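Sensory rhodopsin transducer (PDB 1NC7) is of unknown function but binds magnesium ions and, from its family, may act as a sensory rhodopsin transducer. Local coordinates at residues L88-D91 with K92-I95. Numbering follows the deposited sequence.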
loop_
_atom_site.group_PDB
_atom_site.type_symbol
_atom_site.label_atom_id
_atom_site.label_comp_id
_atom_site.label_asym_id
_atom_site.label_seq_id
_atom_site.Cartn_x
_atom_site.Cartn_y
_atom_site.Cartn_z
ATOM N N LEU D 88 -16.477 -0.000 6.477
ATOM C CA LEU D 88 -17.520 -0.859 5.926
ATOM C C LEU D 88 -17.088 -2.307 5.728
ATOM O O LEU D 88 -16.154 -2.593 4.975
ATOM C CB LEU D 88 -18.004 -0.286 4.592
ATOM C CG LEU D 88 -19.148 -1.032 3.905
ATOM C CD1 LEU D 88 -20.410 -0.931 4.751
ATOM C CD2 LEU D 88 -19.378 -0.435 2.527
ATOM N N ARG D 89 -17.776 -3.217 6.414
ATOM C CA ARG D 89 -17.487 -4.646 6.315
ATOM C C ARG D 89 -18.107 -5.197 5.037
ATOM O O ARG D 89 -19.323 -5.358 4.940
ATOM C CB ARG D 89 -18.043 -5.378 7.538
ATOM C CG ARG D 89 -17.214 -5.181 8.798
ATOM C CD ARG D 89 -15.917 -5.971 8.703
ATOM N NE ARG D 89 -16.164 -7.410 8.740
ATOM C CZ ARG D 89 -16.069 -8.160 9.833
ATOM N NH1 ARG D 89 -15.723 -7.614 10.992
ATOM N NH2 ARG D 89 -16.332 -9.460 9.771
ATOM N N LEU D 90 -17.258 -5.490 4.059
ATOM C CA LEU D 90 -17.712 -5.990 2.769
ATOM C C LEU D 90 -18.232 -7.422 2.790
ATOM O O LEU D 90 -18.910 -7.848 1.855
ATOM C CB LEU D 90 -16.588 -5.856 1.739
ATOM C CG LEU D 90 -16.024 -4.439 1.572
ATOM C CD1 LEU D 90 -14.996 -4.426 0.452
ATOM C CD2 LEU D 90 -17.143 -3.461 1.260
ATOM N N ASP D 91 -17.917 -8.159 3.849
ATOM C CA ASP D 91 -18.368 -9.543 3.986
ATOM C C ASP D 91 -19.816 -9.632 4.466
ATOM O O ASP D 91 -20.376 -10.724 4.570
ATOM C CB ASP D 91 -17.465 -10.301 4.966
ATOM C CG ASP D 91 -17.447 -9.674 6.347
ATOM O OD1 ASP D 91 -17.231 -8.448 6.441
ATOM O OD2 ASP D 91 -17.639 -10.406 7.341
ATOM N N LYS D 92 -20.418 -8.483 4.756
ATOM C CA LYS D 92 -21.798 -8.445 5.233
ATOM C C LYS D 92 -22.742 -7.820 4.209
ATOM O O LYS D 92 -23.798 -7.300 4.571
ATOM C CB LYS D 92 -21.869 -7.653 6.541
ATOM C CG LYS D 92 -20.968 -8.198 7.639
ATOM C CD LYS D 92 -21.048 -7.339 8.889
ATOM C CE LYS D 92 -20.163 -7.888 9.997
ATOM N NZ LYS D 92 -20.215 -7.034 11.216
ATOM N N LEU D 93 -22.370 -7.889 2.935
ATOM C CA LEU D 93 -23.178 -7.297 1.872
ATOM C C LEU D 93 -23.794 -8.295 0.894
ATOM O O LEU D 93 -24.368 -7.896 -0.120
ATOM C CB LEU D 93 -22.338 -6.288 1.084
ATOM C CG LEU D 93 -21.718 -5.121 1.857
ATOM C CD1 LEU D 93 -20.908 -4.254 0.902
ATOM C CD2 LEU D 93 -22.809 -4.305 2.527
ATOM N N GLY D 94 -23.677 -9.586 1.185
ATOM C CA GLY D 94 -24.247 -10.581 0.294
ATOM C C GLY D 94 -23.350 -10.927 -0.879
ATOM O O GLY D 94 -23.757 -11.651 -1.790
ATOM N N ILE D 95 -22.129 -10.403 -0.871
ATOM C CA ILE D 95 -21.178 -10.694 -1.939
ATOM C C ILE D 95 -20.691 -12.128 -1.755
ATOM O O ILE D 95 -20.362 -12.540 -0.644
ATOM C CB ILE D 95 -19.958 -9.753 -1.880
ATOM C CG1 ILE D 95 -20.412 -8.302 -2.047
ATOM C CG2 ILE D 95 -18.955 -10.129 -2.967
ATOM C CD1 ILE D 95 -19.301 -7.297 -1.872
HETATM O O HOH W 1 -20.595 -9.738 1.429
HETATM O O HOH W 2 -22.893 -11.253 3.358
HETATM O O HOH W 3 -19.189 -12.099 1.633
#
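K92 lies across R89 in the turn that follows strand 84-89 and carries the chain toward strand 101-107. The amide N of K92 meets O of R89 at 3.3 Å, the weak i to i+3 bond of a type I beta turn, R89-K92.

R89 holds D91 side-on through two nitrogens. NE reaches OD1 at 2.7 Å and NH2 reaches OD2 at 2.9 Å. Both oxygens are met on their syn sides, and the carboxylate lies at the guanidinium edge. Bends at chi2 and chi3 (-73° and -68°) curl the arginine back to that position. K92 is extended beyond CG, which lays CE over the centre of one guanidinium face, 4.0 Å above the plane.

Apolar contacts lie on another side of the turn. CD1 of L93 packs on CD2 of L90 at 3.9 Å, and F66 of strand 60-68 touches both leucines.

Three waters link backbone atoms of the turn and the residues after it. Water 1 bonds O of L90 and accepts from N of L93 and N of I95. Water 2 joins O of D91 to N of G94.

R89 NH1 and K92 NZ are 4.5 Å apart, and the negative charge of D91 probably eases this proximity. The two-bond grip fixes the rotation of the guanidinium at the carboxylate, with one face turned to the K92 methylene.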